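Local coordinates for alpha-L-rhamnosidase (Aspergillus terreus, PDB 6GSZ), which probably hydrolyses terminal, non-reducing alpha-L-rhamnose residues in alpha-L-rhamnosides, at residues A[112-117]-A[244-249]; A[128-133]-A[257-262]; A[204-210]-A[223-229]. All blocks are in the same frame, centred on the assembly; numbering follows the deposited sequence.

Interaction 1 (A[112-117]-A[244-249]); sequences HDAVVI and YIPSDS
His112 lies over one face of Tyr244 in a face-to-face stack, at one end of a contact that lays the loop leading into strand 116-119 along edge strand 242-246 of the galactose-binding-like beta-sandwich. The ring centroids of His112 and Tyr244 are 3.7 Å apart and the planes tilt by 16°. Tyr244 CE2 sits over the centre of the imidazole, and His112 CE1 reaches Tyr244 CZ at 3.3 Å. Behind the rings the two chains run in roughly the same direction. Ala114 CA rests on Pro246 CB at 3.6 Å. Asp113, modelled in two conformers, in one of them leans its carboxylate across Pro246 CG; a water that would then link it to Asp248 OD2 is equally tentative, and the other oxygen, Asp248 OD1, is bonded to Ser250 OG. Ser247 grips Val115 from both its backbone and its side chain. Val115 N donates almost straight (172°) to Ser247 O over 3.0 Å. The hydroxyl is set between its own backbone N and carbonyl carbon (chi1 49°), where it donates to Val115 O while also bonding Ser231 N of strand 228-237. One buried hydroxyl thus links the loop to the adjacent strand of the sheet. Beyond it Ile117 turns back toward Ser247 and Asp248, its ethyl arm ending 4.2 Å from Ser247 CB (measured from Ile117 CD1). The gamma methyl closes this end of the contact, with Ile117 CG2 3.6 Å from Asp248 O.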
loop_
_atom_site.group_PDB
_atom_site.type_symbol
_atom_site.label_atom_id
_atom_site.label_comp_id
_atom_site.label_asym_id
_atom_site.label_seq_id
_atom_site.Cartn_x
_atom_site.Cartn_y
_atom_site.Cartn_z
ATOM N N HIS A 112 -10.654 -30.009 6.144
ATOM C CA HIS A 112 -11.593 -31.034 6.555
ATOM C C HIS A 112 -12.726 -31.056 5.520
ATOM O O HIS A 112 -12.491 -31.066 4.291
ATOM C CB HIS A 112 -11.926 -30.812 8.046
ATOM C CG HIS A 112 -10.799 -31.238 8.943
ATOM N ND1 HIS A 112 -10.854 -32.388 9.706
ATOM C CD2 HIS A 112 -9.585 -30.682 9.210
ATOM C CE1 HIS A 112 -9.715 -32.539 10.371
ATOM N NE2 HIS A 112 -8.907 -31.512 10.075
ATOM N N ASP A 113 -13.957 -31.029 5.943
ATOM C CA ASP A 113 -15.005 -31.209 4.903
ATOM C C ASP A 113 -15.576 -29.856 4.451
ATOM O O ASP A 113 -16.608 -29.790 3.829
ATOM C CB ASP A 113 -16.100 -32.192 5.339
ATOM C CG ASP A 113 -16.677 -31.966 6.725
ATOM O OD1 ASP A 113 -15.982 -31.340 7.555
ATOM O OD2 ASP A 113 -17.822 -32.446 6.975
ATOM N N ALA A 114 -14.894 -28.763 4.737
ATOM C CA ALA A 114 -15.398 -27.439 4.344
ATOM C C ALA A 114 -15.335 -27.312 2.828
ATOM O O ALA A 114 -14.321 -27.658 2.196
ATOM C CB ALA A 114 -14.652 -26.346 5.019
ATOM N N VAL A 115 -16.450 -26.850 2.259
ATOM C CA VAL A 115 -16.550 -26.591 0.822
ATOM C C VAL A 115 -17.140 -25.191 0.596
ATOM O O VAL A 115 -17.746 -24.567 1.483
ATOM C CB VAL A 115 -17.397 -27.649 0.095
ATOM C CG1 VAL A 115 -16.793 -29.034 0.262
ATOM C CG2 VAL A 115 -18.853 -27.616 0.519
ATOM N N VAL A 116 -16.902 -24.671 -0.603
ATOM C CA VAL A 116 -17.506 -23.401 -0.968
ATOM C C VAL A 116 -19.009 -23.623 -1.156
ATOM O O VAL A 116 -19.378 -24.521 -1.922
ATOM C CB VAL A 116 -16.879 -22.785 -2.229
ATOM C CG1 VAL A 116 -17.584 -21.502 -2.635
ATOM C CG2 VAL A 116 -15.389 -22.548 -2.058
ATOM N N ILE A 117 -19.819 -22.782 -0.495
ATOM C CA ILE A 117 -21.248 -22.881 -0.675
ATOM C C ILE A 117 -21.799 -21.596 -1.273
ATOM O O ILE A 117 -21.261 -20.510 -1.119
ATOM C CB ILE A 117 -21.951 -23.233 0.630
ATOM C CG1 ILE A 117 -21.755 -22.156 1.693
ATOM C CG2 ILE A 117 -21.527 -24.622 1.079
ATOM C CD1 ILE A 117 -22.568 -22.393 2.947
ATOM N N TYR A 244 -15.187 -29.792 14.400
ATOM C CA TYR A 244 -15.106 -29.112 13.087
ATOM C C TYR A 244 -16.500 -28.742 12.596
ATOM O O TYR A 244 -17.345 -29.616 12.449
ATOM C CB TYR A 244 -14.439 -30.008 12.050
ATOM C CG TYR A 244 -13.035 -30.367 12.437
ATOM C CD1 TYR A 244 -12.761 -31.497 13.203
ATOM C CD2 TYR A 244 -11.989 -29.575 12.034
ATOM C CE1 TYR A 244 -11.468 -31.805 13.575
ATOM C CE2 TYR A 244 -10.688 -29.864 12.403
ATOM C CZ TYR A 244 -10.433 -30.975 13.183
ATOM O OH TYR A 244 -9.158 -31.279 13.518
ATOM N N ILE A 245 -16.739 -27.462 12.310
ATOM C CA ILE A 245 -18.033 -27.027 11.813
ATOM C C ILE A 245 -17.763 -26.401 10.457
ATOM O O ILE A 245 -17.306 -25.232 10.374
ATOM C CB ILE A 245 -18.733 -26.001 12.730
ATOM C CG1 ILE A 245 -18.831 -26.456 14.184
ATOM C CG2 ILE A 245 -20.118 -25.669 12.155
ATOM C CD1 ILE A 245 -19.604 -27.715 14.357
ATOM N N PRO A 246 -17.937 -27.174 9.375
ATOM C CA PRO A 246 -17.635 -26.690 8.039
ATOM C C PRO A 246 -18.780 -25.942 7.374
ATOM O O PRO A 246 -19.968 -26.237 7.643
ATOM C CB PRO A 246 -17.339 -27.991 7.274
ATOM C CG PRO A 246 -18.342 -28.958 7.874
ATOM C CD PRO A 246 -18.342 -28.590 9.348
ATOM N N SER A 247 -18.455 -25.100 6.388
ATOM C CA SER A 247 -19.421 -24.682 5.385
ATOM C C SER A 247 -19.770 -25.897 4.541
ATOM O O SER A 247 -18.904 -26.595 4.019
ATOM C CB SER A 247 -18.885 -23.557 4.537
ATOM O OG SER A 247 -17.571 -23.827 4.047
ATOM N N ASP A 248 -21.082 -26.130 4.347
ATOM C CA ASP A 248 -21.565 -27.255 3.517
ATOM C C ASP A 248 -23.055 -27.017 3.257
ATOM O O ASP A 248 -23.592 -25.978 3.664
ATOM C CB ASP A 248 -21.273 -28.606 4.165
ATOM C CG ASP A 248 -22.021 -28.877 5.452
ATOM O OD1 ASP A 248 -23.013 -28.156 5.732
ATOM O OD2 ASP A 248 -21.600 -29.814 6.204
ATOM N N SER A 249 -23.697 -27.990 2.595
ATOM C CA SER A 249 -25.073 -27.879 2.097
ATOM C C SER A 249 -26.098 -27.945 3.229
ATOM O O SER A 249 -27.324 -27.933 2.979
ATOM C CB SER A 249 -25.358 -28.989 1.126
ATOM O OG SER A 249 -25.649 -30.188 1.834
HETATM O O HOH W 1 -19.927 -31.843 5.162
#

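Interaction 2 (A[128-133]-A[257-262]); sequences THRPIQ and PIISSE
Pro131 and Ile258 meet at about a right angle in the tightly packed part of this contact, Pro131 CG pressing on Ile258 CG2 at 3.6 Å. Arg130 extends beside them: its CG is anti to the backbone N (chi1 -177°) and the chain runs straight out past the carbonyls of Ile258 and Ile259. Arg130 NE donates to Ile258 O over 3.2 Å in a bent bond (146°), the oxygen lying somewhat out of the guanidinium plane, and Arg130 NH2 bonds Gly256 O. Ile259 CD1 lies over one guanidinium face, 3.6 Å from Arg130 NH2. Beside the arginine, a water donates to Pro131 O and Ile258 O, so Ile258 O takes two donors. A second, smaller patch sets Thr128 OG1 3.2 Å from Glu262 CG; the hydroxyl itself bonds Glu206 OE1. Between these patches no direct backbone hydrogen bond forms, and water bridges the two chains at His129 and Ser261. One water donates to Thr128 OG1 and His129 O and accepts from Ser261 N, another donates to both His129 O and Ser261 O. The segment 257-262 is shaped by a classic beta bulge, Ile259 and Ser260 both facing Glu268 of strand 266-270. The contact therefore joins two sheets: strand 132-140 lies between strands 196-205 and 252-254 in the galactose-binding-like beta-sandwich, and strand 258-262 pairs with 266-270 in a separate sheet.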
loop_
_atom_site.group_PDB
_atom_site.type_symbol
_atom_site.label_atom_id
_atom_site.label_comp_id
_atom_site.label_asym_id
_atom_site.label_seq_id
_atom_site.Cartn_x
_atom_site.Cartn_y
_atom_site.Cartn_z
ATOM N N THR A 128 -25.741 -6.604 -11.034
ATOM C CA THR A 128 -25.069 -6.667 -9.763
ATOM C C THR A 128 -25.698 -7.734 -8.869
ATOM O O THR A 128 -26.882 -8.069 -8.976
ATOM C CB THR A 128 -25.053 -5.283 -9.099
ATOM O OG1 THR A 128 -24.171 -5.294 -7.991
ATOM C CG2 THR A 128 -26.389 -4.801 -8.588
ATOM N N HIS A 129 -24.913 -8.281 -7.959
ATOM C CA HIS A 129 -25.326 -9.359 -7.083
ATOM C C HIS A 129 -25.746 -8.818 -5.726
ATOM O O HIS A 129 -24.955 -8.256 -4.964
ATOM C CB HIS A 129 -24.221 -10.394 -6.924
ATOM C CG HIS A 129 -23.833 -11.015 -8.212
ATOM N ND1 HIS A 129 -24.739 -11.721 -8.982
ATOM C CD2 HIS A 129 -22.706 -10.967 -8.936
ATOM C CE1 HIS A 129 -24.160 -12.137 -10.087
ATOM N NE2 HIS A 129 -22.874 -11.701 -10.066
ATOM N N ARG A 130 -26.996 -9.056 -5.378
ATOM C CA ARG A 130 -27.481 -8.724 -4.050
ATOM C C ARG A 130 -26.762 -9.600 -3.019
ATOM O O ARG A 130 -26.637 -10.806 -3.219
ATOM C CB ARG A 130 -28.987 -8.968 -3.982
ATOM C CG ARG A 130 -29.546 -8.562 -2.629
ATOM C CD ARG A 130 -31.038 -8.409 -2.718
ATOM N NE ARG A 130 -31.602 -8.070 -1.406
ATOM C CZ ARG A 130 -32.915 -8.085 -1.179
ATOM N NH1 ARG A 130 -33.748 -8.309 -2.189
ATOM N NH2 ARG A 130 -33.367 -7.860 0.053
ATOM N N PRO A 131 -26.231 -9.046 -1.910
ATOM C CA PRO A 131 -25.533 -9.877 -0.937
ATOM C C PRO A 131 -26.409 -10.993 -0.379
ATOM O O PRO A 131 -27.668 -10.845 -0.290
ATOM C CB PRO A 131 -25.138 -8.866 0.142
ATOM C CG PRO A 131 -24.921 -7.612 -0.666
ATOM C CD PRO A 131 -26.101 -7.605 -1.602
ATOM N N ILE A 132 -25.775 -12.096 -0.006
ATOM C CA ILE A 132 -26.431 -13.260 0.535
ATOM C C ILE A 132 -25.991 -13.477 1.978
ATOM O O ILE A 132 -24.776 -13.399 2.264
ATOM C CB ILE A 132 -26.134 -14.500 -0.317
ATOM C CG1 ILE A 132 -26.673 -14.317 -1.739
ATOM C CG2 ILE A 132 -26.604 -15.747 0.395
ATOM C CD1 ILE A 132 -28.147 -14.319 -1.853
ATOM N N GLN A 133 -26.937 -13.711 2.879
ATOM C CA GLN A 133 -26.726 -14.131 4.225
ATOM C C GLN A 133 -26.695 -15.653 4.256
ATOM O O GLN A 133 -27.601 -16.288 3.734
ATOM C CB GLN A 133 -27.808 -13.587 5.155
ATOM C CG GLN A 133 -27.862 -12.059 5.224
ATOM C CD GLN A 133 -29.042 -11.513 5.993
ATOM O OE1 GLN A 133 -28.971 -10.452 6.578
ATOM N NE2 GLN A 133 -30.195 -12.178 5.930
ATOM N N PRO A 257 -31.062 -6.919 4.376
ATOM C CA PRO A 257 -31.300 -5.508 4.128
ATOM C C PRO A 257 -30.444 -4.883 3.027
ATOM O O PRO A 257 -30.811 -3.820 2.492
ATOM C CB PRO A 257 -31.035 -4.849 5.489
ATOM C CG PRO A 257 -30.032 -5.808 6.162
ATOM C CD PRO A 257 -30.488 -7.182 5.700
ATOM N N ILE A 258 -29.273 -5.474 2.744
ATOM C CA ILE A 258 -28.497 -4.887 1.650
ATOM C C ILE A 258 -29.156 -5.291 0.333
ATOM O O ILE A 258 -29.169 -6.471 -0.014
ATOM C CB ILE A 258 -26.999 -5.258 1.700
ATOM C CG1 ILE A 258 -26.349 -5.030 3.068
ATOM C CG2 ILE A 258 -26.270 -4.488 0.602
ATOM C CD1 ILE A 258 -25.008 -5.710 3.234
ATOM N N ILE A 259 -29.610 -4.274 -0.423
ATOM C CA ILE A 259 -30.196 -4.493 -1.734
ATOM C C ILE A 259 -29.106 -4.653 -2.791
ATOM O O ILE A 259 -29.177 -5.523 -3.664
ATOM C CB ILE A 259 -31.156 -3.342 -2.102
ATOM C CG1 ILE A 259 -32.217 -3.135 -1.021
ATOM C CG2 ILE A 259 -31.786 -3.586 -3.456
ATOM C CD1 ILE A 259 -33.022 -4.372 -0.678
ATOM N N SER A 260 -28.098 -3.760 -2.720
ATOM C CA SER A 260 -26.954 -3.830 -3.606
ATOM C C SER A 260 -25.769 -3.219 -2.869
ATOM O O SER A 260 -25.955 -2.333 -2.058
ATOM C CB SER A 260 -27.189 -3.146 -4.933
ATOM O OG SER A 260 -27.479 -1.791 -4.730
ATOM N N SER A 261 -24.574 -3.706 -3.177
ATOM C CA SER A 261 -23.347 -3.100 -2.599
ATOM C C SER A 261 -22.183 -3.346 -3.549
ATOM O O SER A 261 -21.830 -4.494 -3.762
ATOM C CB SER A 261 -23.103 -3.657 -1.201
ATOM O OG SER A 261 -22.119 -2.888 -0.526
ATOM N N GLU A 262 -21.711 -2.263 -4.158
ATOM C CA GLU A 262 -20.807 -2.311 -5.316
ATOM C C GLU A 262 -19.648 -1.363 -5.029
ATOM O O GLU A 262 -19.859 -0.285 -4.523
ATOM C CB GLU A 262 -21.520 -1.846 -6.586
ATOM C CG GLU A 262 -22.790 -2.593 -6.880
ATOM C CD GLU A 262 -23.435 -2.033 -8.115
ATOM O OE1 GLU A 262 -22.826 -2.156 -9.218
ATOM O OE2 GLU A 262 -24.601 -1.524 -7.977
HETATM O O HOH W 2 -24.780 -5.534 -5.367
HETATM O O HOH W 3 -22.735 -7.234 -3.411
HETATM O O HOH W 4 -28.889 -8.935 1.058
#

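Interaction 3 (A[204-210]-A[223-229]); sequences VGEGWYS and YGDTLGL
Tyr223 sets its CB squarely over the ring of Tyr209, a CH-pi contact with CB 3.6 Å from the Tyr209 ring centroid and only 3° off its normal. A first torsion of -161° swings the Tyr209 ring away from its own N and under this methylene. Tyr223 N donates to Tyr209 O over 3.0 Å, and the edge of the Tyr223 ring runs past the carbonyl oxygens of Trp208 and Tyr209, both in its plane. A water joins Tyr209 OH to Tyr223 O. Further along, Ser210 CB meets Gly224 O at 3.3 Å, while the buried Gly224 N has no polar partner. Leu227 fills the bend between strand 196-205 and the short, weakly bonded helix 207-210. Its two methyls divide the work, Leu227 CD1 lying 3.4 Å from Val204 O and Leu227 CD2 3.5 Å from Glu206 CA. Val204 slides past it the other way, with Val204 CG1 3.9 Å from Leu227 CB.

In the second shell, Trp175 stacks on Trp208 and its NE1 is bonded to Tyr223 OH, so one tryptophan steadies a residue of each segment. Tyr178 meets Tyr223 edge-to-face. Glu206 turns its carboxylate away to bond His129 N. The contact lies inside the galactose-binding-like beta-sandwich: Val204 and Gly205 pair with Ile132 and Leu156 in one sheet, Gly228 pairs with Leu154 in the other, and Val204 and Leu229 both pack on Phe134 of strand 132-140.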
loop_
_atom_site.group_PDB
_atom_site.type_symbol
_atom_site.label_atom_id
_atom_site.label_comp_id
_atom_site.label_asym_id
_atom_site.label_seq_id
_atom_site.Cartn_x
_atom_site.Cartn_y
_atom_site.Cartn_z
ATOM N N VAL A 204 -22.166 -12.220 2.459
ATOM C CA VAL A 204 -21.251 -12.195 1.344
ATOM C C VAL A 204 -21.737 -11.211 0.299
ATOM O O VAL A 204 -22.872 -11.291 -0.116
ATOM C CB VAL A 204 -21.006 -13.572 0.721
ATOM C CG1 VAL A 204 -20.099 -13.517 -0.513
ATOM C CG2 VAL A 204 -20.442 -14.528 1.757
ATOM N N GLY A 205 -20.860 -10.314 -0.128
ATOM C CA GLY A 205 -21.048 -9.367 -1.216
ATOM C C GLY A 205 -20.116 -9.625 -2.384
ATOM O O GLY A 205 -19.218 -10.460 -2.269
ATOM N N GLU A 206 -20.350 -8.934 -3.520
ATOM C CA GLU A 206 -19.668 -9.326 -4.766
ATOM C C GLU A 206 -18.185 -8.895 -4.768
ATOM O O GLU A 206 -17.378 -9.562 -5.399
ATOM C CB GLU A 206 -20.432 -8.769 -5.968
ATOM C CG GLU A 206 -20.437 -7.270 -6.065
ATOM C CD GLU A 206 -21.221 -6.678 -7.203
ATOM O OE1 GLU A 206 -22.097 -7.396 -7.757
ATOM O OE2 GLU A 206 -20.998 -5.455 -7.500
ATOM N N GLY A 207 -17.873 -7.738 -4.194
ATOM C CA GLY A 207 -16.514 -7.227 -4.250
ATOM C C GLY A 207 -15.964 -7.183 -5.662
ATOM O O GLY A 207 -16.606 -6.755 -6.626
ATOM N N TRP A 208 -14.662 -7.462 -5.732
ATOM C CA TRP A 208 -13.920 -7.573 -6.963
ATOM C C TRP A 208 -14.152 -8.905 -7.676
ATOM O O TRP A 208 -13.934 -9.015 -8.885
ATOM C CB TRP A 208 -12.412 -7.406 -6.658
ATOM C CG TRP A 208 -12.016 -6.089 -6.063
ATOM C CD1 TRP A 208 -11.722 -4.942 -6.742
ATOM C CD2 TRP A 208 -11.861 -5.773 -4.666
ATOM N NE1 TRP A 208 -11.359 -3.947 -5.869
ATOM C CE2 TRP A 208 -11.403 -4.440 -4.594
ATOM C CE3 TRP A 208 -11.969 -6.510 -3.481
ATOM C CZ2 TRP A 208 -11.121 -3.819 -3.385
ATOM C CZ3 TRP A 208 -11.654 -5.900 -2.282
ATOM C CH2 TRP A 208 -11.217 -4.573 -2.240
ATOM N N TYR A 209 -14.489 -9.958 -6.897
ATOM C CA TYR A 209 -14.596 -11.323 -7.453
ATOM C C TYR A 209 -15.640 -11.381 -8.591
ATOM O O TYR A 209 -15.409 -11.966 -9.652
ATOM C CB TYR A 209 -14.921 -12.317 -6.320
ATOM C CG TYR A 209 -14.621 -13.754 -6.670
ATOM C CD1 TYR A 209 -15.556 -14.547 -7.333
ATOM C CD2 TYR A 209 -13.385 -14.296 -6.388
ATOM C CE1 TYR A 209 -15.251 -15.848 -7.701
ATOM C CE2 TYR A 209 -13.090 -15.597 -6.718
ATOM C CZ TYR A 209 -14.015 -16.375 -7.369
ATOM O OH TYR A 209 -13.692 -17.647 -7.744
ATOM N N SER A 210 -16.792 -10.766 -8.349
ATOM C CA SER A 210 -17.887 -10.748 -9.329
ATOM C C SER A 210 -18.446 -9.351 -9.625
ATOM O O SER A 210 -19.341 -9.270 -10.473
ATOM C CB SER A 210 -18.990 -11.723 -9.000
ATOM O OG SER A 210 -19.574 -11.414 -7.754
ATOM N N TYR A 223 -14.212 -13.225 -12.098
ATOM C CA TYR A 223 -13.621 -14.432 -11.518
ATOM C C TYR A 223 -14.637 -15.565 -11.348
ATOM O O TYR A 223 -14.281 -16.745 -11.269
ATOM C CB TYR A 223 -12.952 -14.125 -10.179
ATOM C CG TYR A 223 -11.820 -13.150 -10.329
ATOM C CD1 TYR A 223 -10.542 -13.596 -10.644
ATOM C CD2 TYR A 223 -12.012 -11.784 -10.197
ATOM C CE1 TYR A 223 -9.485 -12.712 -10.779
ATOM C CE2 TYR A 223 -10.953 -10.893 -10.351
ATOM C CZ TYR A 223 -9.688 -11.358 -10.644
ATOM O OH TYR A 223 -8.637 -10.463 -10.724
ATOM N N GLY A 224 -15.924 -15.209 -11.336
ATOM C CA GLY A 224 -17.067 -16.108 -11.144
ATOM C C GLY A 224 -18.300 -15.252 -11.181
ATOM O O GLY A 224 -18.235 -14.049 -11.184
ATOM N N ASP A 225 -19.466 -15.915 -11.214
ATOM C CA ASP A 225 -20.727 -15.182 -11.342
ATOM C C ASP A 225 -21.639 -15.428 -10.157
ATOM O O ASP A 225 -22.818 -15.011 -10.230
ATOM C CB ASP A 225 -21.455 -15.533 -12.638
ATOM C CG ASP A 225 -21.966 -16.948 -12.755
ATOM O OD1 ASP A 225 -21.760 -17.755 -11.839
ATOM O OD2 ASP A 225 -22.663 -17.186 -13.756
ATOM N N THR A 226 -21.170 -16.107 -9.111
ATOM C CA THR A 226 -22.016 -16.568 -7.999
ATOM C C THR A 226 -21.331 -16.263 -6.651
ATOM O O THR A 226 -20.151 -16.573 -6.461
ATOM C CB THR A 226 -22.349 -18.056 -8.143
ATOM O OG1 THR A 226 -23.002 -18.260 -9.397
ATOM C CG2 THR A 226 -23.272 -18.528 -7.029
ATOM N N LEU A 227 -22.030 -15.589 -5.717
ATOM C CA LEU A 227 -21.465 -15.342 -4.399
ATOM C C LEU A 227 -21.257 -16.667 -3.658
ATOM O O LEU A 227 -22.110 -17.529 -3.668
ATOM C CB LEU A 227 -22.393 -14.455 -3.573
ATOM C CG LEU A 227 -22.711 -13.098 -4.173
ATOM C CD1 LEU A 227 -23.610 -12.275 -3.271
ATOM C CD2 LEU A 227 -21.475 -12.337 -4.496
ATOM N N GLY A 228 -20.083 -16.831 -3.043
ATOM C CA GLY A 228 -19.725 -18.052 -2.367
ATOM C C GLY A 228 -19.018 -17.826 -1.042
ATOM O O GLY A 228 -18.348 -16.805 -0.873
ATOM N N LEU A 229 -19.144 -18.798 -0.141
ATOM C CA LEU A 229 -18.550 -18.728 1.207
ATOM C C LEU A 229 -17.775 -20.031 1.454
ATOM O O LEU A 229 -18.276 -21.123 1.217
ATOM C CB LEU A 229 -19.684 -18.646 2.241
ATOM C CG LEU A 229 -19.260 -18.760 3.703
ATOM C CD1 LEU A 229 -18.360 -17.610 4.109
ATOM C CD2 LEU A 229 -20.455 -18.886 4.605
HETATM O O HOH W 5 -15.022 -18.907 -9.678
HETATM O O HOH W 6 -18.825 -13.828 -6.401
#

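In the fold
All three contacts lie on the same side of the chain's centre, in and around the galactose-binding-like beta-sandwich. Interaction 3 lies between the others: its centre is about 11 Å from that of interaction 2 and about 18 Å from that of interaction 1. Interactions 1 and 2, whose centres are about 23 Å apart, do not touch. Interaction 3 touches interaction 1 through a probable backbone hydrogen bond between Ile117 and Leu229, and interaction 2 along the neighbouring strands 132-140 and 196-205. Along the chain the segments of interactions 1 and 2 alternate, and interaction 3 is nested inside both loops; segments 112-117 and 128-133 thus pack on parts of the chain more than 120 residues later.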